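PDB 3ZRP: serine-pyruvate aminotransferase (agxt), which probably catalyses pyridoxal-5'-phosphate-dependent transamination between serine and pyruvate, and between alanine and glyoxylate. Local coordinates for residues T134-S139 with S298-G303; L81-G86 with V142-K147. All coordinates share one frame; numbering follows the deposited sequence.

Contact 1: residues T134-S139 with S298-G303; sequences THVETS and SNTVTG. With PLP (pyridoxal-5'-phosphate), chain C.
Thr138 faces two ways at once, laying its methyl and carbonyl against Val301 while its hydroxyl grips the cofactor. OG1 lies only 2.4 Å from O3 of PLP, a very short hydrogen bond whose exact length invites caution and whose donor is left open. With chi1 at -50°, OG1 sits beside the backbone N and turns to O3 of the pyridine ring, whereas CG2, anti to that N, faces Val301 CG2 at 4.1 Å, the two side chains crossing at about a right angle. Ser166 OG, itself bonded to PLP, also binds Thr138 OG1. A valine here would probably fill much the same space yet leave PLP O3 and Ser166 OG without their shared hydroxyl partner. On the backbone side of Thr138, Val301 CG1 lies 3.6 Å from Thr138 O, a carbonyl that Arg337 also holds by hydrogen bond.

The arrangement belongs to the fold type I architecture of class-V aminotransferases: 134-139 leaves the end of strand 128-134 in the mixed sheet of the large domain, and 301-305 edges the small antiparallel sheet that follows. The cofactor site is completed by Tyr240 and Thr243 of the second subunit, among others.

Two residues earlier than Thr138, Val136 makes the other packing contact. Its CG1 touches both Ser298 CB and Thr300 OG1, each at 3.6 Å, and that threonine hydroxyl is hydrogen-bonded to Ser166 O. Ser298 folds back on its own segment: OG donates to Val301 O over 2.6 Å, in the carbonyl plane and on a lone pair, bracing the turn that leads into the strand. The CB of Glu137 points away from 298-303, and its OE2 accepts from Ser139 and from Phe88 N.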
loop_
_atom_site.group_PDB
_atom_site.type_symbol
_atom_site.label_atom_id
_atom_site.label_comp_id
_atom_site.label_asym_id
_atom_site.label_seq_id
_atom_site.Cartn_x
_atom_site.Cartn_y
_atom_site.Cartn_z
ATOM N N THR A 134 -9.625 -15.776 -13.478
ATOM C CA THR A 134 -9.171 -14.446 -13.913
ATOM C C THR A 134 -10.145 -13.920 -14.942
ATOM O O THR A 134 -10.289 -14.539 -16.026
ATOM C CB THR A 134 -7.782 -14.531 -14.574
ATOM O OG1 THR A 134 -6.916 -15.308 -13.745
ATOM C CG2 THR A 134 -7.174 -13.123 -14.810
ATOM N N HIS A 135 -10.775 -12.768 -14.665
ATOM C CA HIS A 135 -11.758 -12.230 -15.630
ATOM C C HIS A 135 -11.084 -11.830 -16.954
ATOM O O HIS A 135 -11.462 -12.301 -18.037
ATOM C CB HIS A 135 -12.578 -11.104 -15.035
ATOM C CG HIS A 135 -13.837 -10.812 -15.788
ATOM N ND1 HIS A 135 -14.787 -9.928 -15.324
ATOM C CD2 HIS A 135 -14.336 -11.343 -16.938
ATOM C CE1 HIS A 135 -15.807 -9.904 -16.170
ATOM N NE2 HIS A 135 -15.554 -10.750 -17.159
ATOM N N VAL A 136 -10.053 -10.985 -16.871
ATOM C CA VAL A 136 -9.246 -10.676 -18.049
ATOM C C VAL A 136 -7.793 -10.954 -17.706
ATOM O O VAL A 136 -7.282 -10.382 -16.759
ATOM C CB VAL A 136 -9.425 -9.198 -18.467
ATOM C CG1 VAL A 136 -8.373 -8.789 -19.518
ATOM C CG2 VAL A 136 -10.856 -8.940 -18.970
ATOM N N GLU A 137 -7.173 -11.868 -18.453
ATOM C CA GLU A 137 -5.757 -12.166 -18.356
ATOM C C GLU A 137 -4.942 -11.135 -19.135
ATOM O O GLU A 137 -4.836 -11.174 -20.366
ATOM C CB GLU A 137 -5.472 -13.594 -18.858
ATOM C CG GLU A 137 -4.012 -13.987 -18.909
ATOM C CD GLU A 137 -3.293 -13.763 -17.589
ATOM O OE1 GLU A 137 -3.705 -14.363 -16.562
ATOM O OE2 GLU A 137 -2.298 -13.001 -17.591
ATOM N N THR A 138 -4.342 -10.217 -18.387
ATOM C CA THR A 138 -3.648 -9.053 -18.920
ATOM C C THR A 138 -2.481 -9.429 -19.820
ATOM O O THR A 138 -2.176 -8.695 -20.748
ATOM C CB THR A 138 -3.137 -8.186 -17.739
ATOM O OG1 THR A 138 -4.221 -7.972 -16.845
ATOM C CG2 THR A 138 -2.582 -6.808 -18.224
ATOM N N SER A 139 -1.860 -10.584 -19.579
ATOM C CA SER A 139 -0.714 -10.974 -20.418
ATOM C C SER A 139 -1.105 -11.273 -21.883
ATOM O O SER A 139 -0.297 -11.079 -22.786
ATOM C CB SER A 139 0.045 -12.156 -19.839
ATOM O OG SER A 139 -0.808 -13.276 -19.771
ATOM N N SER A 298 -10.688 -9.362 -25.007
ATOM C CA SER A 298 -11.018 -8.445 -23.912
ATOM C C SER A 298 -11.157 -7.033 -24.433
ATOM O O SER A 298 -10.530 -6.651 -25.421
ATOM C CB SER A 298 -9.977 -8.459 -22.765
ATOM O OG SER A 298 -8.827 -7.678 -23.099
ATOM N N ASN A 299 -11.982 -6.277 -23.737
ATOM C CA ASN A 299 -12.207 -4.879 -24.044
ATOM C C ASN A 299 -11.264 -3.914 -23.298
ATOM O O ASN A 299 -11.439 -2.682 -23.363
ATOM C CB ASN A 299 -13.701 -4.566 -23.857
ATOM C CG ASN A 299 -14.575 -5.372 -24.834
ATOM O OD1 ASN A 299 -14.117 -5.749 -25.929
ATOM N ND2 ASN A 299 -15.805 -5.656 -24.437
ATOM N N THR A 300 -10.236 -4.467 -22.645
ATOM C CA THR A 300 -9.246 -3.644 -21.938
ATOM C C THR A 300 -7.841 -3.800 -22.456
ATOM O O THR A 300 -7.050 -2.869 -22.340
ATOM C CB THR A 300 -9.233 -3.909 -20.397
ATOM O OG1 THR A 300 -8.928 -5.296 -20.156
ATOM C CG2 THR A 300 -10.593 -3.579 -19.818
ATOM N N VAL A 301 -7.513 -4.970 -22.999
ATOM C CA VAL A 301 -6.149 -5.286 -23.460
ATOM C C VAL A 301 -6.205 -6.105 -24.761
ATOM O O VAL A 301 -6.966 -7.069 -24.860
ATOM C CB VAL A 301 -5.363 -6.148 -22.427
ATOM C CG1 VAL A 301 -3.950 -6.475 -22.951
ATOM C CG2 VAL A 301 -5.271 -5.449 -21.070
ATOM N N THR A 302 -5.376 -5.742 -25.732
ATOM C CA THR A 302 -5.248 -6.497 -26.971
ATOM C C THR A 302 -3.772 -6.725 -27.232
ATOM O O THR A 302 -2.993 -5.786 -27.213
ATOM C CB THR A 302 -5.867 -5.705 -28.176
ATOM O OG1 THR A 302 -7.236 -5.393 -27.880
ATOM C CG2 THR A 302 -5.814 -6.546 -29.455
ATOM N N GLY A 303 -3.393 -7.981 -27.464
ATOM C CA GLY A 303 -2.004 -8.322 -27.786
ATOM C C GLY A 303 -1.844 -8.325 -29.300
ATOM O O GLY A 303 -2.730 -8.826 -30.031
HETATM N N1 PLP C . -4.195 -9.478 -11.920
HETATM C C2 PLP C . -4.250 -8.916 -13.175
HETATM C C2A PLP C . -5.201 -9.497 -14.189
HETATM C C3 PLP C . -3.445 -7.801 -13.500
HETATM O O3 PLP C . -3.536 -7.285 -14.611
HETATM C C4 PLP C . -2.579 -7.253 -12.547
HETATM C C4A PLP C . -1.747 -6.020 -12.921
HETATM C C5 PLP C . -2.533 -7.874 -11.281
HETATM C C6 PLP C . -3.362 -8.970 -10.961
HETATM C C5A PLP C . -1.638 -7.397 -10.176
HETATM O O4P PLP C . -1.996 -6.116 -9.651
HETATM P P PLP C . -0.981 -5.191 -8.858
HETATM O O1P PLP C . -1.836 -4.002 -8.547
HETATM O O2P PLP C . 0.085 -4.929 -9.868
HETATM O O3P PLP C . -0.571 -6.028 -7.699
#

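Contact 2: residues L81-G86 with V142-K147; sequences LVVSNG and VREPVK
Val142 reaches Asn85 through a water, which accepts from Asn85 ND2 at 2.7 Å and donates to Val142 O at 3.1 Å. Residues 142-143 form the returning strand of the two-stranded antiparallel ribbon with 136-137, set beside the loop that follows strand 79-83 of the large-domain sheet. Arg143 turns from Asn85, in keeping with the alternation of a strand, and forms a salt bridge with Glu171.

Glu144 comes back to the interface and carries the direct bond. Its chain, with CG anti to the backbone N but bent at chi2 (71°), brings OE1 within 3.0 Å of Asn85 ND2, with an N-H...O angle of 163°. The carboxylate is met on the anti side and somewhat out of its plane, while OE1 lies close to the amide plane of Asn85, the two flat groups being only 25° apart. Water and carboxylate thus both take up ND2, and Asn85 OD1 accepts from Val114 N, so the rotation of this buried amide is fixed from both of its ends. The other carboxylate oxygen, OE2, comes within 4.3 Å of Val83 CG1, a loose contact.

Pro145 next centres an inverse gamma turn and occupies the N-cap of helix 146-153, touching Tyr113. The turn is closed by a weak bond from Val146 N to Glu144 O, 2.9 Å long.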
loop_
_atom_site.group_PDB
_atom_site.type_symbol
_atom_site.label_atom_id
_atom_site.label_comp_id
_atom_site.label_asym_id
_atom_site.label_seq_id
_atom_site.Cartn_x
_atom_site.Cartn_y
_atom_site.Cartn_z
ATOM N N LEU A 81 -8.641 -24.993 -6.671
ATOM C CA LEU A 81 -8.503 -25.103 -8.135
ATOM C C LEU A 81 -8.331 -23.711 -8.769
ATOM O O LEU A 81 -9.199 -22.843 -8.636
ATOM C CB LEU A 81 -9.736 -25.789 -8.738
ATOM C CG LEU A 81 -9.655 -25.960 -10.269
ATOM C CD1 LEU A 81 -8.611 -26.992 -10.673
ATOM C CD2 LEU A 81 -11.040 -26.292 -10.832
ATOM N N VAL A 82 -7.191 -23.511 -9.411
ATOM C CA VAL A 82 -6.900 -22.277 -10.160
ATOM C C VAL A 82 -7.096 -22.504 -11.657
ATOM O O VAL A 82 -6.504 -23.408 -12.252
ATOM C CB VAL A 82 -5.450 -21.826 -9.930
ATOM C CG1 VAL A 82 -5.133 -20.558 -10.786
ATOM C CG2 VAL A 82 -5.225 -21.559 -8.454
ATOM N N VAL A 83 -7.916 -21.656 -12.258
ATOM C CA VAL A 83 -8.145 -21.674 -13.711
ATOM C C VAL A 83 -7.304 -20.552 -14.320
ATOM O O VAL A 83 -7.721 -19.395 -14.302
ATOM C CB VAL A 83 -9.638 -21.459 -14.003
ATOM C CG1 VAL A 83 -9.884 -21.516 -15.513
ATOM C CG2 VAL A 83 -10.507 -22.587 -13.284
ATOM N N SER A 84 -6.113 -20.898 -14.808
ATOM C CA SER A 84 -5.122 -19.940 -15.274
ATOM C C SER A 84 -4.916 -19.882 -16.796
ATOM O O SER A 84 -4.447 -20.848 -17.425
ATOM C CB SER A 84 -3.778 -20.251 -14.648
ATOM O OG SER A 84 -2.789 -19.416 -15.218
ATOM N N ASN A 85 -5.235 -18.717 -17.355
ATOM C CA ASN A 85 -5.010 -18.437 -18.769
ATOM C C ASN A 85 -3.688 -17.760 -19.078
ATOM O O ASN A 85 -3.421 -17.435 -20.231
ATOM C CB ASN A 85 -6.151 -17.603 -19.332
ATOM C CG ASN A 85 -7.462 -18.278 -19.176
ATOM O OD1 ASN A 85 -7.546 -19.509 -19.313
ATOM N ND2 ASN A 85 -8.499 -17.517 -18.864
ATOM N N GLY A 86 -2.848 -17.554 -18.068
ATOM C CA GLY A 86 -1.566 -16.855 -18.299
ATOM C C GLY A 86 -0.939 -16.367 -17.014
ATOM O O GLY A 86 -1.242 -16.892 -15.952
ATOM N N VAL A 142 -7.005 -11.951 -22.948
ATOM C CA VAL A 142 -8.035 -12.982 -23.057
ATOM C C VAL A 142 -9.023 -12.894 -21.894
ATOM O O VAL A 142 -8.622 -12.918 -20.723
ATOM C CB VAL A 142 -7.373 -14.380 -23.112
ATOM C CG1 VAL A 142 -8.379 -15.485 -22.899
ATOM C CG2 VAL A 142 -6.653 -14.573 -24.447
ATOM N N ARG A 143 -10.310 -12.765 -22.212
ATOM C CA ARG A 143 -11.371 -12.670 -21.210
ATOM C C ARG A 143 -12.015 -14.053 -21.032
ATOM O O ARG A 143 -12.464 -14.674 -22.004
ATOM C CB ARG A 143 -12.449 -11.684 -21.636
ATOM C CG ARG A 143 -13.622 -11.498 -20.646
ATOM C CD ARG A 143 -14.722 -10.559 -21.189
ATOM N NE ARG A 143 -15.100 -11.007 -22.521
ATOM C CZ ARG A 143 -14.992 -10.309 -23.645
ATOM N NH1 ARG A 143 -14.577 -9.043 -23.642
ATOM N NH2 ARG A 143 -15.315 -10.900 -24.793
ATOM N N GLU A 144 -12.047 -14.522 -19.790
ATOM C CA GLU A 144 -12.652 -15.797 -19.441
ATOM C C GLU A 144 -14.155 -15.542 -19.336
ATOM O O GLU A 144 -14.554 -14.512 -18.785
ATOM C CB GLU A 144 -12.100 -16.261 -18.076
ATOM C CG GLU A 144 -12.658 -17.615 -17.554
ATOM C CD GLU A 144 -12.177 -18.844 -18.312
ATOM O OE1 GLU A 144 -11.179 -18.829 -19.030
ATOM O OE2 GLU A 144 -12.829 -19.892 -18.205
ATOM N N PRO A 145 -15.000 -16.474 -19.860
ATOM C CA PRO A 145 -16.462 -16.361 -19.695
ATOM C C PRO A 145 -16.908 -16.786 -18.300
ATOM O O PRO A 145 -17.444 -17.887 -18.090
ATOM C CB PRO A 145 -17.027 -17.314 -20.766
ATOM C CG PRO A 145 -15.953 -18.313 -21.006
ATOM C CD PRO A 145 -14.623 -17.593 -20.741
ATOM N N VAL A 146 -16.754 -15.853 -17.375
ATOM C CA VAL A 146 -16.947 -16.124 -15.962
ATOM C C VAL A 146 -18.368 -16.527 -15.620
ATOM O O VAL A 146 -18.541 -17.505 -14.879
ATOM C CB VAL A 146 -16.377 -14.984 -15.051
ATOM C CG1 VAL A 146 -14.841 -14.958 -15.163
ATOM C CG2 VAL A 146 -16.952 -13.637 -15.406
ATOM N N LYS A 147 -19.371 -15.826 -16.165
ATOM C CA LYS A 147 -20.763 -16.199 -15.935
ATOM C C LYS A 147 -20.983 -17.662 -16.318
ATOM O O LYS A 147 -21.484 -18.440 -15.505
ATOM C CB LYS A 147 -21.721 -15.275 -16.681
ATOM C CG LYS A 147 -23.194 -15.634 -16.524
ATOM C CD LYS A 147 -24.092 -14.752 -17.394
ATOM C CE LYS A 147 -23.683 -14.745 -18.874
ATOM N NZ LYS A 147 -23.951 -16.031 -19.582
HETATM O O HOH W 1 -8.720 -14.921 -18.371
#

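In the fold
Both contacts are buried, and the centres of contact 1 and contact 2 lie 10 Å apart. The second subunit touches neither pair of segments, though it shares the PLP of contact 1. Contact 1 holds strand 136-137 and contact 2 strand 142-143 of one small antiparallel ribbon; the ribbon and its flanking residues are joined by probable backbone hydrogen bonds, His135 O with Glu144 N and Glu137 N with Val142 O. Their chemistry differs with position. Contact 1, nearer the centre of the chain and lining the cofactor, meets chiefly through aliphatic carbons, with a carbonyl and a hydroxyl alongside, and spends its polar groups on PLP and neighbours. Contact 2, one step outward, is tied by an amide, a carboxylate and a bridging water.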